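Local coordinates for Lpg2148(MvcA) (Legionella pneumophila subsp. pneumophila str. Philadelphia 1, PDB 6K11), which probably acts as a deamidase-related effector that removes ubiquitin from the host enzyme UBE2N and so regulates its activity, at residues L194-P197 with F198-E201; I211-I214 with V215-N219; E345-E348 with F349-T352. One frame throughout, in Å; residues are numbered along the deposited sequence.

Interaction 1. Residues L194-P197 with F198-E201; sequences LCDP and FVLE
Asp196 meets Phe198 and Val199 at the N-cap of the short helix 197-201, a worked example of how an aspartate followed by proline can start a helix. The contact is local, within the MvcA insertion domain, where the chain leaves strand 192-193 and turns into the helix.

The capping interaction comes first. Asp196 OD1 accepts a weak hydrogen bond from Phe198 N at 3.2 Å, bent to 134° at the hydrogen. CG of Asp196 stands opposite its own backbone N (chi1 -156°), which carries the carboxylate forward over the first turn. A negative charge at this end would be expected to suit the helix dipole. Pro197, whose nitrogen has no hydrogen to give, occupies the first helical position, where none is needed.

The backbone bonds form the second group. Leu200 N donates to Asp196 O at 2.9 Å, and Glu201 N donates to Pro197 O at 3.0 Å. Together these two bonds close the first turn.

Van der Waals contacts, several of them between carbon and oxygen, make up the rest. The side chains of Asp196 and Val199 lie at about a right angle, with Val199 CG2 3.8 Å from Asp196 CG, so one methyl lies beside the carboxylate carbon. Leu200 turns back toward the incoming loop, and its other neighbours, Ser212 and Val215, belong to helix 206-220. Leu194 also rests on Val215, so the loop and the small helix share one apolar support. On the exposed side, Glu201 reaches back along Pro197, its OE1 3.9 Å from Pro197 CB. Across the turn, the methyl Leu200 CD1 approaches Leu194 O to 3.2 Å.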
ATOM      1  N   LEU A 194     -17.630  19.911  -5.326  1.00 45.55           N
ATOM      2  CA  LEU A 194     -18.719  19.029  -5.713  1.00 44.91           C
ATOM      3  C   LEU A 194     -19.547  18.573  -4.518  1.00 53.12           C
ATOM      4  O   LEU A 194     -20.476  17.773  -4.692  1.00 48.96           O
ATOM      5  CB  LEU A 194     -18.167  17.794  -6.450  1.00 43.81           C
ATOM      6  CG  LEU A 194     -17.244  17.979  -7.655  1.00 40.82           C
ATOM      7  CD1 LEU A 194     -16.640  16.630  -8.059  1.00 42.07           C
ATOM      8  CD2 LEU A 194     -18.005  18.580  -8.828  1.00 39.02           C
ATOM      9  N   CYS A 195     -19.231  19.056  -3.312  1.00 49.43           N
ATOM     10  CA  CYS A 195     -19.814  18.543  -2.079  1.00 56.45           C
ATOM     11  C   CYS A 195     -20.612  19.567  -1.289  1.00 59.19           C
ATOM     12  O   CYS A 195     -21.236  19.188  -0.289  1.00 59.67           O
ATOM     13  CB  CYS A 195     -18.717  17.998  -1.153  1.00 56.53           C
ATOM     14  SG  CYS A 195     -17.388  17.178  -2.018  1.00 63.54           S
ATOM     15  N   ASP A 196     -20.586  20.842  -1.682  1.00 58.62           N
ATOM     16  CA  ASP A 196     -21.286  21.928  -1.006  1.00 60.50           C
ATOM     17  C   ASP A 196     -22.764  21.589  -0.859  1.00 62.15           C
ATOM     18  O   ASP A 196     -23.485  21.507  -1.861  1.00 63.03           O
ATOM     19  CB  ASP A 196     -21.109  23.235  -1.778  1.00 60.26           C
ATOM     20  CG  ASP A 196     -21.271  24.454  -0.899  1.00 67.52           C
ATOM     21  OD1 ASP A 196     -22.201  24.454  -0.065  1.00 68.91           O
ATOM     22  OD2 ASP A 196     -20.475  25.410  -1.042  1.00 66.48           O
ATOM     23  N   PRO A 197     -23.248  21.375   0.369  1.00 65.07           N
ATOM     24  CA  PRO A 197     -24.664  21.016   0.547  1.00 65.24           C
ATOM     25  C   PRO A 197     -25.616  22.172   0.301  1.00 67.81           C
ATOM     26  O   PRO A 197     -26.782  21.933  -0.037  1.00 69.49           O
ATOM     27  CB  PRO A 197     -24.729  20.536   2.008  1.00 69.63           C
ATOM     28  CG  PRO A 197     -23.274  20.412   2.455  1.00 65.81           C
ATOM     29  CD  PRO A 197     -22.529  21.419   1.651  1.00 63.10           C
ATOM     30  N   PHE A 198     -25.157  23.416   0.448  1.00 67.24           N
ATOM     31  CA  PHE A 198     -25.984  24.554   0.063  1.00 69.78           C
ATOM     32  C   PHE A 198     -26.151  24.620  -1.453  1.00 67.42           C
ATOM     33  O   PHE A 198     -27.261  24.827  -1.957  1.00 67.61           O
ATOM     34  CB  PHE A 198     -25.380  25.850   0.604  1.00 71.89           C
ATOM     35  CG  PHE A 198     -25.738  26.132   2.040  1.00 76.96           C
ATOM     36  CD1 PHE A 198     -26.828  25.508   2.634  1.00 77.52           C
ATOM     37  CD2 PHE A 198     -24.985  27.021   2.795  1.00 78.48           C
ATOM     38  CE1 PHE A 198     -27.161  25.765   3.954  1.00 77.85           C
ATOM     39  CE2 PHE A 198     -25.312  27.281   4.115  1.00 79.19           C
ATOM     40  CZ  PHE A 198     -26.401  26.653   4.696  1.00 79.72           C
ATOM     41  N   VAL A 199     -25.057  24.431  -2.197  1.00 65.16           N
ATOM     42  CA  VAL A 199     -25.125  24.479  -3.657  1.00 61.70           C
ATOM     43  C   VAL A 199     -25.932  23.305  -4.199  1.00 63.20           C
ATOM     44  O   VAL A 199     -26.694  23.448  -5.163  1.00 60.16           O
ATOM     45  CB  VAL A 199     -23.704  24.510  -4.252  1.00 58.31           C
ATOM     46  CG1 VAL A 199     -23.736  24.236  -5.749  1.00 55.83           C
ATOM     47  CG2 VAL A 199     -23.031  25.843  -3.961  1.00 59.02           C
ATOM     48  N   LEU A 200     -25.787  22.129  -3.585  1.00 64.72           N
ATOM     49  CA  LEU A 200     -26.377  20.913  -4.135  1.00 64.93           C
ATOM     50  C   LEU A 200     -27.851  20.760  -3.773  1.00 65.89           C
ATOM     51  O   LEU A 200     -28.657  20.354  -4.620  1.00 67.99           O
ATOM     52  CB  LEU A 200     -25.581  19.696  -3.663  1.00 64.96           C
ATOM     53  CG  LEU A 200     -24.259  19.510  -4.396  1.00 59.31           C
ATOM     54  CD1 LEU A 200     -23.577  18.246  -3.921  1.00 57.78           C
ATOM     55  CD2 LEU A 200     -24.518  19.483  -5.897  1.00 56.75           C
ATOM     56  N   GLU A 201     -28.222  21.067  -2.531  1.00 70.13           N
ATOM     57  CA  GLU A 201     -29.596  20.886  -2.078  1.00 73.77           C
ATOM     58  C   GLU A 201     -30.443  22.146  -2.175  1.00 72.25           C
ATOM     59  O   GLU A 201     -31.649  22.048  -2.425  1.00 75.85           O
ATOM     60  CB  GLU A 201     -29.614  20.380  -0.633  1.00 76.40           C
ATOM     61  CG  GLU A 201     -28.894  19.047  -0.456  1.00 81.40           C
ATOM     62  CD  GLU A 201     -28.616  18.724   0.999  1.00 87.24           C
ATOM     63  OE1 GLU A 201     -27.591  18.052   1.252  1.00 87.29           O
ATOM     64  OE2 GLU A 201     -29.412  19.118   1.879  1.00 88.86           O
TER

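Interaction 2. Residues I211-I214 with V215-N219; sequences ISEI and VDIFN
Val215 N donates to Ile211 O at 2.9 Å, the first of four successive i to i+4 bonds that make this part of helix 206-220 a regular alpha-helix of the MvcA insertion domain. Asp216 to Ser212, Ile217 to Glu213 and Phe218 to Ile214 follow, the Ile217 bond being the straightest at 168°.

The side chains divide by face. On the polar side, Ser212 and Asp216 lie one turn apart without bonding directly: OG of Ser212 and OD2 of Asp216 are 4.2 Å apart. A water joins them instead, lying 3.0 Å from Ser212 OG and donating to Asp216 OD1 at 2.8 Å. With CG of Asp216 beside its backbone N (chi1 -70°), the carboxylate folds back over the preceding turn. Glu213 OE1 forms a salt bridge with Lys178 of helix 176-185.

The apolar side faces the domain interior. Ile214 packs on Leu155 and Leu182. The Phe218 ring meets Phe162 edge-to-face and lies nearly parallel to Phe225. Between the segments, aliphatic carbons mostly lie against carbonyl oxygens of the previous turn: Ile217 CG1 is 3.3 Å from Glu213 O, and Val215 CG2 is 3.5 Å from Ile211 O.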
ATOM      1  N   ILE A 211     -23.399  23.529 -11.656  1.00 38.07           N
ATOM      2  CA  ILE A 211     -22.588  22.596 -10.882  1.00 38.87           C
ATOM      3  C   ILE A 211     -23.437  21.414 -10.443  1.00 40.65           C
ATOM      4  O   ILE A 211     -23.034  20.256 -10.578  1.00 38.82           O
ATOM      5  CB  ILE A 211     -21.941  23.311  -9.680  1.00 39.13           C
ATOM      6  CG1 ILE A 211     -20.852  24.269 -10.156  1.00 44.36           C
ATOM      7  CG2 ILE A 211     -21.364  22.317  -8.686  1.00 38.42           C
ATOM      8  CD1 ILE A 211     -20.559  25.382  -9.162  1.00 49.61           C
ATOM      9  N   SER A 212     -24.644  21.686  -9.932  1.00 42.08           N
ATOM     10  CA  SER A 212     -25.515  20.597  -9.500  1.00 42.07           C
ATOM     11  C   SER A 212     -25.883  19.664 -10.656  1.00 42.45           C
ATOM     12  O   SER A 212     -26.043  18.452 -10.447  1.00 44.04           O
ATOM     13  CB  SER A 212     -26.780  21.153  -8.849  1.00 46.68           C
ATOM     14  OG  SER A 212     -27.577  20.079  -8.375  1.00 51.29           O
ATOM     15  N   GLU A 213     -26.013  20.197 -11.872  1.00 39.79           N
ATOM     16  CA  GLU A 213     -26.286  19.328 -13.014  1.00 44.13           C
ATOM     17  C   GLU A 213     -25.084  18.436 -13.336  1.00 41.25           C
ATOM     18  O   GLU A 213     -25.253  17.253 -13.653  1.00 40.67           O
ATOM     19  CB  GLU A 213     -26.688  20.153 -14.236  1.00 45.29           C
ATOM     20  CG  GLU A 213     -27.446  19.310 -15.257  1.00 46.89           C
ATOM     21  CD  GLU A 213     -27.689  20.010 -16.587  1.00 57.88           C
ATOM     22  OE1 GLU A 213     -27.944  19.286 -17.581  1.00 59.87           O
ATOM     23  OE2 GLU A 213     -27.628  21.259 -16.650  1.00 49.90           O
ATOM     24  N   ILE A 214     -23.867  18.985 -13.258  1.00 38.72           N
ATOM     25  CA  ILE A 214     -22.658  18.182 -13.451  1.00 39.99           C
ATOM     26  C   ILE A 214     -22.572  17.070 -12.408  1.00 39.86           C
ATOM     27  O   ILE A 214     -22.247  15.921 -12.732  1.00 37.85           O
ATOM     28  CB  ILE A 214     -21.411  19.086 -13.426  1.00 37.21           C
ATOM     29  CG1 ILE A 214     -21.375  19.942 -14.693  1.00 37.24           C
ATOM     30  CG2 ILE A 214     -20.133  18.241 -13.321  1.00 34.53           C
ATOM     31  CD1 ILE A 214     -20.471  21.152 -14.611  1.00 41.27           C
ATOM     32  N   VAL A 215     -22.875  17.386 -11.142  1.00 37.63           N
ATOM     33  CA  VAL A 215     -22.863  16.365 -10.092  1.00 38.22           C
ATOM     34  C   VAL A 215     -23.874  15.262 -10.399  1.00 40.81           C
ATOM     35  O   VAL A 215     -23.589  14.067 -10.215  1.00 39.27           O
ATOM     36  CB  VAL A 215     -23.124  17.010  -8.715  1.00 40.59           C
ATOM     37  CG1 VAL A 215     -23.438  15.950  -7.678  1.00 41.51           C
ATOM     38  CG2 VAL A 215     -21.918  17.841  -8.271  1.00 40.41           C
ATOM     39  N   ASP A 216     -25.075  15.641 -10.853  1.00 40.28           N
ATOM     40  CA  ASP A 216     -26.088  14.647 -11.209  1.00 40.76           C
ATOM     41  C   ASP A 216     -25.594  13.747 -12.336  1.00 41.61           C
ATOM     42  O   ASP A 216     -25.717  12.517 -12.261  1.00 40.33           O
ATOM     43  CB  ASP A 216     -27.393  15.326 -11.639  1.00 43.04           C
ATOM     44  CG  ASP A 216     -28.129  16.002 -10.491  1.00 49.79           C
ATOM     45  OD1 ASP A 216     -27.919  15.623  -9.318  1.00 51.62           O
ATOM     46  OD2 ASP A 216     -28.942  16.911 -10.778  1.00 53.32           O
ATOM     47  N   ILE A 217     -25.054  14.355 -13.401  1.00 37.22           N
ATOM     48  CA  ILE A 217     -24.533  13.601 -14.544  1.00 35.12           C
ATOM     49  C   ILE A 217     -23.505  12.581 -14.065  1.00 38.29           C
ATOM     50  O   ILE A 217     -23.535  11.404 -14.446  1.00 36.07           O
ATOM     51  CB  ILE A 217     -23.934  14.570 -15.583  1.00 37.93           C
ATOM     52  CG1 ILE A 217     -25.040  15.323 -16.345  1.00 39.23           C
ATOM     53  CG2 ILE A 217     -23.012  13.861 -16.574  1.00 36.91           C
ATOM     54  CD1 ILE A 217     -24.524  16.519 -17.131  1.00 37.34           C
ATOM     55  N   PHE A 218     -22.603  13.023 -13.184  1.00 36.25           N
ATOM     56  CA  PHE A 218     -21.563  12.151 -12.641  1.00 36.87           C
ATOM     57  C   PHE A 218     -22.154  11.036 -11.789  1.00 37.85           C
ATOM     58  O   PHE A 218     -21.812   9.862 -11.970  1.00 37.71           O
ATOM     59  CB  PHE A 218     -20.576  12.982 -11.823  1.00 36.65           C
ATOM     60  CG  PHE A 218     -19.354  12.222 -11.379  1.00 37.17           C
ATOM     61  CD1 PHE A 218     -18.369  11.873 -12.291  1.00 36.05           C
ATOM     62  CD2 PHE A 218     -19.183  11.879 -10.048  1.00 41.72           C
ATOM     63  CE1 PHE A 218     -17.236  11.183 -11.871  1.00 39.25           C
ATOM     64  CE2 PHE A 218     -18.057  11.191  -9.628  1.00 41.53           C
ATOM     65  CZ  PHE A 218     -17.084  10.851 -10.541  1.00 39.02           C
ATOM     66  N   ASN A 219     -23.038  11.386 -10.845  1.00 39.47           N
ATOM     67  CA  ASN A 219     -23.626  10.377  -9.960  1.00 39.43           C
ATOM     68  C   ASN A 219     -24.392   9.316 -10.738  1.00 45.49           C
ATOM     69  O   ASN A 219     -24.451   8.149 -10.314  1.00 40.98           O
ATOM     70  CB  ASN A 219     -24.573  11.022  -8.942  1.00 42.54           C
ATOM     71  CG  ASN A 219     -23.858  11.895  -7.937  1.00 49.41           C
ATOM     72  OD1 ASN A 219     -22.636  11.860  -7.831  1.00 49.02           O
ATOM     73  ND2 ASN A 219     -24.622  12.688  -7.183  1.00 48.93           N
TER
HETATM   74  O   HOH W   1     -26.832  17.371  -7.407  1.00 52.68           O

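Interaction 3. Residues E345-E348 with F349-T352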
ATOM      1  N   GLU A 345      17.757 -20.786   2.252  1.00 31.19           N
ATOM      2  CA  GLU A 345      18.490 -20.288   1.089  1.00 32.87           C
ATOM      3  C   GLU A 345      18.747 -18.789   1.196  1.00 31.29           C
ATOM      4  O   GLU A 345      19.801 -18.308   0.774  1.00 34.49           O
ATOM      5  CB  GLU A 345      17.741 -20.599  -0.199  1.00 36.40           C
ATOM      6  CG  GLU A 345      17.873 -22.065  -0.617  1.00 43.00           C
ATOM      7  CD  GLU A 345      16.847 -22.484  -1.646  1.00 49.73           C
ATOM      8  OE1 GLU A 345      15.980 -21.657  -2.023  1.00 55.60           O
ATOM      9  OE2 GLU A 345      16.902 -23.658  -2.069  1.00 57.10           O
ATOM     10  N   THR A 346      17.815 -18.039   1.780  1.00 33.17           N
ATOM     11  CA  THR A 346      18.086 -16.626   2.040  1.00 30.58           C
ATOM     12  C   THR A 346      19.206 -16.468   3.061  1.00 28.68           C
ATOM     13  O   THR A 346      20.081 -15.611   2.902  1.00 31.24           O
ATOM     14  CB  THR A 346      16.799 -15.962   2.503  1.00 31.28           C
ATOM     15  OG1 THR A 346      15.821 -16.136   1.475  1.00 31.98           O
ATOM     16  CG2 THR A 346      17.017 -14.471   2.762  1.00 30.70           C
ATOM     17  N   GLN A 347      19.208 -17.311   4.106  1.00 29.08           N
ATOM     18  CA  GLN A 347      20.264 -17.263   5.111  1.00 30.06           C
ATOM     19  C   GLN A 347      21.630 -17.542   4.499  1.00 32.09           C
ATOM     20  O   GLN A 347      22.629 -16.923   4.889  1.00 31.83           O
ATOM     21  CB  GLN A 347      19.958 -18.252   6.245  1.00 30.54           C
ATOM     22  CG  GLN A 347      20.999 -18.251   7.377  1.00 33.61           C
ATOM     23  CD  GLN A 347      20.934 -16.980   8.226  1.00 37.11           C
ATOM     24  OE1 GLN A 347      19.928 -16.718   8.888  1.00 33.42           O
ATOM     25  NE2 GLN A 347      22.001 -16.184   8.196  1.00 32.30           N
ATOM     26  N   GLU A 348      21.699 -18.492   3.554  1.00 30.90           N
ATOM     27  CA  GLU A 348      22.959 -18.790   2.873  1.00 30.63           C
ATOM     28  C   GLU A 348      23.443 -17.603   2.039  1.00 33.75           C
ATOM     29  O   GLU A 348      24.651 -17.310   1.989  1.00 32.84           O
ATOM     30  CB  GLU A 348      22.788 -20.046   1.998  1.00 35.71           C
ATOM     31  CG  GLU A 348      22.462 -21.314   2.818  1.00 34.21           C
ATOM     32  CD  GLU A 348      22.143 -22.554   1.963  1.00 46.13           C
ATOM     33  OE1 GLU A 348      22.580 -22.623   0.788  1.00 46.76           O
ATOM     34  OE2 GLU A 348      21.461 -23.467   2.482  1.00 47.32           O
ATOM     35  N   PHE A 349      22.518 -16.905   1.377  1.00 32.27           N
ATOM     36  CA  PHE A 349      22.875 -15.677   0.663  1.00 32.44           C
ATOM     37  C   PHE A 349      23.438 -14.630   1.623  1.00 31.60           C
ATOM     38  O   PHE A 349      24.461 -13.998   1.337  1.00 32.03           O
ATOM     39  CB  PHE A 349      21.639 -15.146  -0.071  1.00 32.42           C
ATOM     40  CG  PHE A 349      21.724 -13.696  -0.497  1.00 32.43           C
ATOM     41  CD1 PHE A 349      22.443 -13.326  -1.628  1.00 37.29           C
ATOM     42  CD2 PHE A 349      21.022 -12.709   0.202  1.00 31.57           C
ATOM     43  CE1 PHE A 349      22.500 -11.996  -2.029  1.00 36.09           C
ATOM     44  CE2 PHE A 349      21.063 -11.387  -0.206  1.00 34.09           C
ATOM     45  CZ  PHE A 349      21.803 -11.029  -1.317  1.00 32.60           C
ATOM     46  N   ILE A 350      22.795 -14.457   2.780  1.00 30.06           N
ATOM     47  CA  ILE A 350      23.273 -13.508   3.784  1.00 31.06           C
ATOM     48  C   ILE A 350      24.640 -13.926   4.315  1.00 34.10           C
ATOM     49  O   ILE A 350      25.540 -13.089   4.478  1.00 31.05           O
ATOM     50  CB  ILE A 350      22.242 -13.379   4.927  1.00 29.21           C
ATOM     51  CG1 ILE A 350      21.015 -12.595   4.443  1.00 30.29           C
ATOM     52  CG2 ILE A 350      22.881 -12.747   6.175  1.00 34.41           C
ATOM     53  CD1 ILE A 350      19.706 -12.942   5.198  1.00 33.93           C
ATOM     54  N   ASP A 351      24.814 -15.228   4.599  1.00 31.75           N
ATOM     55  CA  ASP A 351      26.058 -15.731   5.191  1.00 35.52           C
ATOM     56  C   ASP A 351      27.267 -15.424   4.313  1.00 35.45           C
ATOM     57  O   ASP A 351      28.389 -15.319   4.823  1.00 39.04           O
ATOM     58  CB  ASP A 351      26.006 -17.257   5.401  1.00 35.38           C
ATOM     59  CG  ASP A 351      25.067 -17.692   6.523  1.00 39.66           C
ATOM     60  OD1 ASP A 351      24.748 -16.896   7.434  1.00 36.40           O
ATOM     61  OD2 ASP A 351      24.645 -18.880   6.474  1.00 39.59           O
ATOM     62  N   THR A 352      27.072 -15.294   3.000  1.00 29.36           N
ATOM     63  CA  THR A 352      28.206 -15.025   2.123  1.00 35.11           C
ATOM     64  C   THR A 352      28.705 -13.586   2.219  1.00 41.10           C
ATOM     65  O   THR A 352      29.793 -13.298   1.710  1.00 38.94           O
ATOM     66  CB  THR A 352      27.883 -15.339   0.644  1.00 38.82           C
ATOM     67  OG1 THR A 352      26.928 -14.403   0.103  1.00 37.54           O
ATOM     68  CG2 THR A 352      27.368 -16.773   0.466  1.00 40.24           C
TER
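Gln347 and Asp351, one helical turn apart near the C-terminal end of helix 336-351, meet through their polar ends. The glutamine first runs out opposite its backbone N (chi1 -179°) and then bends at chi2 (71°), which swings the amide along the helix to the acid. NE2 of Gln347 donates to Asp351 OD1 at 2.9 Å, and the amide and carboxylate planes are 29° apart. The donor comes to OD1 from above the carboxylate plane, while the acid oxygen stays closer to the plane of the amide. Tyr19 of helix 4-19 also bonds to NE2.

On a buried face, Thr346 and Ile350 pass each other at a slant, methyl to methyl, with Thr346 CG2 3.9 Å from Ile350 CD1. Both residues touch Met15. The Phe349 ring leads away from the preceding turn and packs on Tyr365 of helix 358-381, its edge lying near Thr346 O.

At the last turn, Thr352 N reaches Glu348 O only weakly at 3.3 Å, but Thr352 OG1 donates to Phe349 O at 2.8 Å. A hydroxyl thus supplements the fading backbone ladder. The chemistry implies that the neutral amide, which would probably ease the carboxylate's charge, shares its nitrogen between Asp351 and Tyr19, so that a polar link and the packing of Thr346 and Ile350 both join this helix to helix 4-19.

In the fold
Followed from the N terminus, the three contacts come in series; none nests in or crosses another, and each spans a continuous stretch, so none closes a long loop. Interaction 1 begins helix 197-201 as the chain leaves strand 192-193, and interaction 2 lies on the next helix, 206-220. These two touch: Val199 CG1 packs 4.2 Å from Ile211 CG2, and their centres are 11 Å apart, which ties the two helices together within the insertion domain. Interaction 3 lies far along the chain, across its centre, about 44 Å from interaction 2 at the nearest atoms, where helix 336-351 packs against helices 4-19 and 358-381.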